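Local coordinates for conserved hypothetical protein (Corynebacterium diphtheriae NCTC 13129, PDB 2GS5), which is of unknown function but belongs to the YqgE/AlgH (UPF0301) family of bacterial proteins, at residues D176-R179 with P184-L187; P162-A167 with M178-M183; V103-R108 with M115-A120. All blocks are in the same frame, centred on the assembly; numbering follows the deposited sequence.

How the interactions relate
Interactions 1 and 2 share Met-178 and Arg-179 of helix 173-179 and have centres about 9 Å apart; they touch, for instance, where Val-177 CG2 lies 3.6 Å from Asp-164 OD1. Interaction 3 is on the opposite side of the chain's centre, its own centre about 32 Å from that of interaction 1 and about 24 Å from that of interaction 2. All three are partly buried. Interaction 1 is van der Waals packing of a chain that turns back on its helix, interaction 2 a two-pronged salt bridge between separated backbones, and interaction 3 main-chain hydrogen bonding in a hairpin, with Leu-106 and Val-116 packed on one face and a water beside Thr-107 and Met-115 on the other.

Interaction 1 (D176-R179 with P184-L187); sequences DVMR and PLPL
Met-178 and Arg-179 meet Leu-185 and Pro-186 in a van der Waals contact, formed where the chain leaving helix 173-179 turns back beside the helix. The fit is close at the backbone: the CA atoms of Arg-179 and Pro-186 are 4.4 Å apart, and the segments bury 211 Å² between them. Met-178, a selenomethionine, supplies the reaching side chain. Its chain bends twice, at chi2 (-72°) and again at chi3 (-76°), which curls the terminal methyl back toward the loop. That methyl, CE, reaches the backbone O of Leu-185 at 3.3 Å and its CB at 4.0 Å, the two side chains crossing at about a right angle. Next to it the ring of Pro-186 rests on helix carbonyls, with its CG 3.7 Å from Met-178 O and 3.9 Å from Arg-179 O. The loop is steadied by the bond from Leu-187 N to Pro-184 O, just after a cis peptide. Other parts of the chain close the site: Val-22 of strand 19-23 touches Met-178, and Met-1 and Phe-2 touch Leu-185. Arg-179 directs its side chain elsewhere, its NH1 bonded to Asp-176 OD1 at 2.8 Å within the guanidinium plane and also to Thr-190 O, with Phe-191 in a cation-pi contact. Pro-186 N lies 3.6 Å from Met-178 O but carries no hydrogen to donate; that carbonyl accepts instead from Gln-181 N. Cohesion between the two segments therefore probably rests mainly on close packing, including carbon atoms set against carbonyl oxygens, while the charge of Arg-179 is paired with Asp-176 on the helix.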
loop_
_atom_site.group_PDB
_atom_site.type_symbol
_atom_site.label_atom_id
_atom_site.label_comp_id
_atom_site.label_asym_id
_atom_site.label_seq_id
_atom_site.Cartn_x
_atom_site.Cartn_y
_atom_site.Cartn_z
ATOM N N ASP A 176 9.728 3.159 -8.311
ATOM C CA ASP A 176 10.646 2.651 -7.301
ATOM C C ASP A 176 10.382 1.172 -7.018
ATOM O O ASP A 176 11.310 0.381 -6.890
ATOM C CB ASP A 176 10.528 3.447 -5.995
ATOM C CG ASP A 176 11.064 4.868 -6.108
ATOM O OD1 ASP A 176 11.544 5.270 -7.188
ATOM O OD2 ASP A 176 11.009 5.591 -5.086
ATOM N N VAL A 177 9.114 0.783 -6.951
ATOM C CA VAL A 177 8.798 -0.629 -6.693
ATOM C C VAL A 177 9.234 -1.493 -7.879
ATOM O O VAL A 177 9.792 -2.566 -7.685
ATOM C CB VAL A 177 7.304 -0.861 -6.373
ATOM C CG1 VAL A 177 7.026 -2.348 -6.197
ATOM C CG2 VAL A 177 6.912 -0.081 -5.119
HETATM N N MSE A 178 9.012 -1.016 -9.106
HETATM C CA MSE A 178 9.424 -1.755 -10.300
HETATM C C MSE A 178 10.936 -1.994 -10.317
HETATM O O MSE A 178 11.401 -3.055 -10.723
HETATM C CB MSE A 178 8.989 -1.003 -11.570
HETATM C CG MSE A 178 7.489 -1.048 -11.841
HETATM SE SE MSE A 178 6.867 -2.806 -12.436
HETATM C CE MSE A 178 7.506 -2.727 -14.276
ATOM N N ARG A 179 11.697 -1.010 -9.860
ATOM C CA ARG A 179 13.160 -1.145 -9.807
ATOM C C ARG A 179 13.694 -2.212 -8.834
ATOM O O ARG A 179 14.837 -2.665 -8.995
ATOM C CB ARG A 179 13.805 0.196 -9.491
ATOM C CG ARG A 179 13.995 1.055 -10.713
ATOM C CD ARG A 179 14.650 2.375 -10.336
ATOM N NE ARG A 179 13.695 3.341 -9.792
ATOM C CZ ARG A 179 12.847 4.055 -10.535
ATOM N NH1 ARG A 179 12.036 4.924 -9.957
ATOM N NH2 ARG A 179 12.807 3.906 -11.849
ATOM N N PRO A 184 12.861 -8.720 -16.284
ATOM C CA PRO A 184 13.138 -7.408 -16.870
ATOM C C PRO A 184 12.355 -6.226 -16.296
ATOM O O PRO A 184 12.343 -5.170 -16.909
ATOM C CB PRO A 184 12.719 -7.624 -18.321
ATOM C CG PRO A 184 11.516 -8.514 -18.197
ATOM C CD PRO A 184 11.813 -9.431 -17.039
ATOM N N LEU A 185 11.710 -6.370 -15.146
ATOM C CA LEU A 185 10.781 -5.326 -14.705
ATOM C C LEU A 185 11.404 -3.934 -14.566
ATOM O O LEU A 185 10.750 -2.953 -14.897
ATOM C CB LEU A 185 10.066 -5.697 -13.402
ATOM C CG LEU A 185 9.267 -7.003 -13.277
ATOM C CD1 LEU A 185 8.067 -6.842 -12.329
ATOM C CD2 LEU A 185 8.839 -7.622 -14.604
ATOM N N PRO A 186 12.649 -3.830 -14.058
ATOM C CA PRO A 186 13.225 -2.479 -13.981
ATOM C C PRO A 186 13.317 -1.738 -15.313
ATOM O O PRO A 186 13.395 -0.506 -15.317
ATOM C CB PRO A 186 14.621 -2.717 -13.384
ATOM C CG PRO A 186 14.480 -3.985 -12.630
ATOM C CD PRO A 186 13.548 -4.827 -13.460
ATOM N N LEU A 187 13.281 -2.471 -16.428
ATOM C CA LEU A 187 13.377 -1.872 -17.769
ATOM C C LEU A 187 12.138 -1.061 -18.126
ATOM O O LEU A 187 12.164 -0.291 -19.097
ATOM C CB LEU A 187 13.589 -2.952 -18.827
ATOM C CG LEU A 187 14.905 -3.706 -18.754
ATOM C CD1 LEU A 187 14.988 -4.741 -19.864
ATOM C CD2 LEU A 187 16.057 -2.730 -18.888
#

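Interaction 2 (P162-A167 with M178-M183); sequences PSDVTA and MRRQPM
The backbones of 162-167 and 178-183 stay well apart, their nearest CA atoms, those of Asp-164 and Arg-180, being 11.4 Å from each other. What spans the interval is a bidentate, end-on salt bridge, joining the weakly bonded helix 162-166 to the C-terminal end region of helix 173-179. Asp-164 and Arg-180 extend from opposite directions, and their charged groups meet edge to edge. Arg-180 NH1 donates to Asp-164 OD1 at 2.9 Å with a fairly straight N-H...O angle of 163°. The second prong, from NH2 to OD2 of the same pair, is equally long at 2.9 Å but more bent, the oxygen being tilted from the guanidinium plane. Both oxygens use their syn lone pairs, and carboxylate and guanidinium planes are only 27° apart. A bend in the arginine chain at chi3 (-60°) turns its end so that NH1 and NH2 together face the acid. Two bonds fix the rotation of each flat group more firmly than one could. Asp-164 is buried, and its carboxylate is also held from its own side: OD2 accepts from the backbone N of Leu-161, just before the helix. Leu-52 and Leu-161 supply apolar neighbours to Asp-164 and Arg-180 respectively. The guanidinium is likewise anchored beyond the acid, since Arg-180 NH2 bonds Pro-159 O at the end of strand 155-159 as well as Asp-164 OD2.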
loop_
_atom_site.group_PDB
_atom_site.type_symbol
_atom_site.label_atom_id
_atom_site.label_comp_id
_atom_site.label_asym_id
_atom_site.label_seq_id
_atom_site.Cartn_x
_atom_site.Cartn_y
_atom_site.Cartn_z
ATOM N N PRO A 162 8.771 -0.706 4.052
ATOM C CA PRO A 162 8.434 0.504 4.804
ATOM C C PRO A 162 8.517 1.779 3.966
ATOM O O PRO A 162 7.639 2.634 4.079
ATOM C CB PRO A 162 9.483 0.510 5.918
ATOM C CG PRO A 162 9.712 -0.918 6.188
ATOM C CD PRO A 162 9.695 -1.568 4.814
ATOM N N SER A 163 9.542 1.902 3.116
ATOM C CA SER A 163 9.733 3.110 2.307
ATOM C C SER A 163 8.623 3.348 1.271
ATOM O O SER A 163 8.471 4.459 0.758
ATOM C CB SER A 163 11.108 3.104 1.625
ATOM O OG SER A 163 11.275 1.958 0.807
ATOM N N ASP A 164 7.846 2.313 0.957
ATOM C CA ASP A 164 6.701 2.469 0.054
ATOM C C ASP A 164 5.599 3.262 0.734
ATOM O O ASP A 164 4.822 3.953 0.079
ATOM C CB ASP A 164 6.137 1.118 -0.380
ATOM C CG ASP A 164 7.126 0.286 -1.157
ATOM O OD1 ASP A 164 8.005 0.877 -1.818
ATOM O OD2 ASP A 164 7.033 -0.955 -1.081
ATOM N N VAL A 165 5.530 3.113 2.053
ATOM C CA VAL A 165 4.505 3.757 2.867
ATOM C C VAL A 165 4.926 5.146 3.341
ATOM O O VAL A 165 4.072 6.016 3.539
ATOM C CB VAL A 165 4.176 2.876 4.090
ATOM C CG1 VAL A 165 3.150 3.562 4.993
ATOM C CG2 VAL A 165 3.675 1.507 3.623
ATOM N N THR A 166 6.235 5.356 3.508
ATOM C CA THR A 166 6.774 6.593 4.079
ATOM C C THR A 166 7.519 7.454 3.050
ATOM O O THR A 166 8.161 8.444 3.402
ATOM C CB THR A 166 7.705 6.287 5.280
ATOM O OG1 THR A 166 8.798 5.466 4.853
ATOM C CG2 THR A 166 6.938 5.577 6.384
ATOM N N ALA A 167 7.394 7.100 1.773
ATOM C CA ALA A 167 8.094 7.801 0.707
ATOM C C ALA A 167 7.759 9.296 0.660
ATOM O O ALA A 167 6.609 9.668 0.777
ATOM C CB ALA A 167 7.748 7.169 -0.618
HETATM N N MSE A 178 9.012 -1.016 -9.106
HETATM C CA MSE A 178 9.424 -1.755 -10.300
HETATM C C MSE A 178 10.936 -1.994 -10.317
HETATM O O MSE A 178 11.401 -3.055 -10.723
HETATM C CB MSE A 178 8.989 -1.003 -11.570
HETATM C CG MSE A 178 7.489 -1.048 -11.841
HETATM SE SE MSE A 178 6.867 -2.806 -12.436
HETATM C CE MSE A 178 7.506 -2.727 -14.276
ATOM N N ARG A 179 11.697 -1.010 -9.860
ATOM C CA ARG A 179 13.160 -1.145 -9.807
ATOM C C ARG A 179 13.694 -2.212 -8.834
ATOM O O ARG A 179 14.837 -2.665 -8.995
ATOM C CB ARG A 179 13.805 0.196 -9.491
ATOM C CG ARG A 179 13.995 1.055 -10.713
ATOM C CD ARG A 179 14.650 2.375 -10.336
ATOM N NE ARG A 179 13.695 3.341 -9.792
ATOM C CZ ARG A 179 12.847 4.055 -10.535
ATOM N NH1 ARG A 179 12.036 4.924 -9.957
ATOM N NH2 ARG A 179 12.807 3.906 -11.849
ATOM N N ARG A 180 12.889 -2.604 -7.845
ATOM C CA ARG A 180 13.262 -3.669 -6.902
ATOM C C ARG A 180 13.004 -5.079 -7.414
ATOM O O ARG A 180 13.428 -6.048 -6.783
ATOM C CB ARG A 180 12.459 -3.555 -5.602
ATOM C CG ARG A 180 12.660 -2.316 -4.792
ATOM C CD ARG A 180 12.286 -2.589 -3.341
ATOM N NE ARG A 180 10.887 -3.011 -3.142
ATOM C CZ ARG A 180 9.869 -2.179 -2.901
ATOM N NH1 ARG A 180 10.056 -0.866 -2.855
ATOM N NH2 ARG A 180 8.649 -2.665 -2.705
ATOM N N GLN A 181 12.266 -5.210 -8.513
ATOM C CA GLN A 181 11.780 -6.519 -8.960
ATOM C C GLN A 181 12.765 -7.202 -9.894
ATOM O O GLN A 181 13.657 -6.550 -10.411
ATOM C CB GLN A 181 10.410 -6.355 -9.623
ATOM C CG GLN A 181 9.390 -5.614 -8.752
ATOM C CD GLN A 181 9.367 -6.125 -7.315
ATOM O OE1 GLN A 181 9.406 -7.329 -7.087
ATOM N NE2 GLN A 181 9.309 -5.212 -6.347
ATOM N N PRO A 182 12.618 -8.526 -10.081
ATOM C CA PRO A 182 13.502 -9.239 -10.987
ATOM C C PRO A 182 13.454 -8.686 -12.401
ATOM O O PRO A 182 12.431 -8.151 -12.830
ATOM C CB PRO A 182 12.947 -10.674 -10.964
ATOM C CG PRO A 182 12.264 -10.781 -9.661
ATOM C CD PRO A 182 11.649 -9.438 -9.446
HETATM N N MSE A 183 14.551 -8.838 -13.127
HETATM C CA MSE A 183 14.549 -8.493 -14.535
HETATM C C MSE A 183 13.482 -9.304 -15.251
HETATM O O MSE A 183 13.230 -10.463 -14.891
HETATM C CB MSE A 183 15.917 -8.737 -15.159
HETATM C CG MSE A 183 16.947 -7.726 -14.745
HETATM SE SE MSE A 183 16.690 -5.978 -15.585
HETATM C CE MSE A 183 17.371 -6.418 -17.359
#

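Interaction 3 (V103-R108 with M115-A120); sequences VDNLTR and MVNLGA
Thr-107 and Met-115 are joined both directly and through a water that bridges the threonine hydroxyl to a strand carbonyl. Thr-107 OG1 is 2.8 Å from this water, which in turn donates to Met-115 O at 3.0 Å. The same carbonyl already accepts from Thr-107 N, also at 3.0 Å, so two donors grip one oxygen. The return bond, from Met-115 N to Thr-107 O, measures 2.8 Å. A second water links Asp-104 O to Asn-117 ND2, extending the solvent bridging past the end of the strands. These residues belong to the beta hairpin of strands 106-110 and 113-116, the latter pairing further with strand 87-94 of the large mixed sheet. Thr-107 and Met-115 form an antiparallel hydrogen-bonded pair, and Leu-106 and Val-116 the adjoining non-hydrogen-bonded one. Beyond them Asn-117 N continues the pattern, donating to Asn-105 O at 2.9 Å in a nearly linear bond (175°). The two faces differ. On one, Leu-106 and Val-116 point the same way, CD2 meeting CG2 at 3.9 Å, and Val-116 goes on to Ile-125 and Met-132. On the other, the selenomethionine Met-115 bends at chi3 (-52°) and sets its CE alongside Thr-107 CG2, 4.0 Å away. Type I turns cover 103-106 and 117-120. In the second, Asn-117 makes an Asx turn: with CG anti to the backbone N (chi1 -169°), OD1 accepts from Gly-119 N at 2.9 Å. Ala-120, at the end of this turn, brings its methyl against the side chain of Asn-105, whose CB also packs on Asn-117 CB.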
loop_
_atom_site.group_PDB
_atom_site.type_symbol
_atom_site.label_atom_id
_atom_site.label_comp_id
_atom_site.label_asym_id
_atom_site.label_seq_id
_atom_site.Cartn_x
_atom_site.Cartn_y
_atom_site.Cartn_z
ATOM N N VAL A 103 0.048 -5.352 20.767
ATOM C CA VAL A 103 -0.515 -4.006 20.799
ATOM C C VAL A 103 -1.885 -4.066 20.134
ATOM O O VAL A 103 -1.978 -4.266 18.927
ATOM C CB VAL A 103 0.388 -2.996 20.054
ATOM C CG1 VAL A 103 -0.179 -1.580 20.171
ATOM C CG2 VAL A 103 1.803 -3.051 20.614
ATOM N N ASP A 104 -2.940 -3.916 20.933
ATOM C CA ASP A 104 -4.304 -4.091 20.441
ATOM C C ASP A 104 -4.643 -3.150 19.293
ATOM O O ASP A 104 -5.349 -3.536 18.370
ATOM C CB ASP A 104 -5.309 -3.909 21.574
ATOM C CG ASP A 104 -5.321 -5.083 22.541
ATOM O OD1 ASP A 104 -4.757 -6.151 22.212
ATOM O OD2 ASP A 104 -5.911 -4.946 23.631
ATOM N N ASN A 105 -4.129 -1.925 19.341
ATOM C CA ASN A 105 -4.428 -0.938 18.290
ATOM C C ASN A 105 -3.541 -1.001 17.042
ATOM O O ASN A 105 -3.650 -0.141 16.165
ATOM C CB ASN A 105 -4.418 0.476 18.876
ATOM C CG ASN A 105 -5.625 0.745 19.756
ATOM O OD1 ASN A 105 -5.499 1.300 20.839
ATOM N ND2 ASN A 105 -6.798 0.349 19.285
ATOM N N LEU A 106 -2.672 -2.010 16.956
ATOM C CA LEU A 106 -1.914 -2.273 15.741
ATOM C C LEU A 106 -2.232 -3.665 15.216
ATOM O O LEU A 106 -2.357 -4.616 16.000
ATOM C CB LEU A 106 -0.411 -2.166 15.998
ATOM C CG LEU A 106 0.091 -0.820 16.519
ATOM C CD1 LEU A 106 1.598 -0.885 16.760
ATOM C CD2 LEU A 106 -0.263 0.320 15.564
ATOM N N THR A 107 -2.400 -3.770 13.902
ATOM C CA THR A 107 -2.638 -5.041 13.235
ATOM C C THR A 107 -1.503 -5.288 12.258
ATOM O O THR A 107 -1.309 -4.508 11.323
ATOM C CB THR A 107 -3.969 -5.018 12.461
ATOM O OG1 THR A 107 -5.048 -4.841 13.382
ATOM C CG2 THR A 107 -4.165 -6.313 11.672
ATOM N N ARG A 108 -0.740 -6.352 12.496
ATOM C CA ARG A 108 0.365 -6.728 11.629
ATOM C C ARG A 108 -0.151 -7.078 10.240
ATOM O O ARG A 108 -1.103 -7.837 10.105
ATOM C CB ARG A 108 1.108 -7.936 12.216
ATOM C CG ARG A 108 2.222 -8.506 11.350
ATOM C CD ARG A 108 2.813 -9.773 11.974
ATOM N NE ARG A 108 3.387 -10.671 10.971
ATOM C CZ ARG A 108 2.675 -11.421 10.124
ATOM N NH1 ARG A 108 3.301 -12.204 9.251
ATOM N NH2 ARG A 108 1.344 -11.394 10.132
HETATM N N MSE A 115 -1.580 -1.972 10.238
HETATM C CA MSE A 115 -2.733 -1.078 10.179
HETATM C C MSE A 115 -2.925 -0.472 11.574
HETATM O O MSE A 115 -2.977 -1.200 12.567
HETATM C CB MSE A 115 -3.988 -1.835 9.713
HETATM C CG MSE A 115 -4.241 -1.850 8.200
HETATM SE SE MSE A 115 -6.115 -2.323 7.993
HETATM C CE MSE A 115 -6.181 -3.953 9.075
ATOM N N VAL A 116 -3.018 0.856 11.645
ATOM C CA VAL A 116 -3.164 1.571 12.910
ATOM C C VAL A 116 -4.637 1.844 13.140
ATOM O O VAL A 116 -5.313 2.391 12.269
ATOM C CB VAL A 116 -2.414 2.918 12.884
ATOM C CG1 VAL A 116 -2.565 3.653 14.211
ATOM C CG2 VAL A 116 -0.936 2.703 12.553
ATOM N N ASN A 117 -5.142 1.441 14.299
ATOM C CA ASN A 117 -6.502 1.751 14.666
ATOM C C ASN A 117 -6.607 3.230 14.991
ATOM O O ASN A 117 -6.033 3.691 15.977
ATOM C CB ASN A 117 -6.934 0.908 15.867
ATOM C CG ASN A 117 -8.411 0.983 16.124
ATOM O OD1 ASN A 117 -9.011 2.064 16.119
ATOM N ND2 ASN A 117 -9.021 -0.177 16.363
ATOM N N LEU A 118 -7.334 3.982 14.159
ATOM C CA LEU A 118 -7.384 5.444 14.310
ATOM C C LEU A 118 -8.265 5.900 15.474
ATOM O O LEU A 118 -8.366 7.091 15.747
ATOM C CB LEU A 118 -7.802 6.118 13.000
ATOM C CG LEU A 118 -6.817 5.925 11.844
ATOM C CD1 LEU A 118 -7.314 6.594 10.555
ATOM C CD2 LEU A 118 -5.415 6.407 12.203
ATOM N N GLY A 119 -8.902 4.946 16.153
ATOM C CA GLY A 119 -9.555 5.208 17.430
ATOM C C GLY A 119 -8.604 5.210 18.616
ATOM O O GLY A 119 -9.000 5.572 19.731
ATOM N N ALA A 120 -7.358 4.790 18.390
ATOM C CA ALA A 120 -6.334 4.826 19.425
ATOM C C ALA A 120 -6.000 6.266 19.806
ATOM O O ALA A 120 -6.304 7.214 19.072
ATOM C CB ALA A 120 -5.066 4.092 18.959
HETATM O O HOH W 1 -6.942 -2.480 16.323
HETATM O O HOH W 2 -5.510 -2.136 13.777
#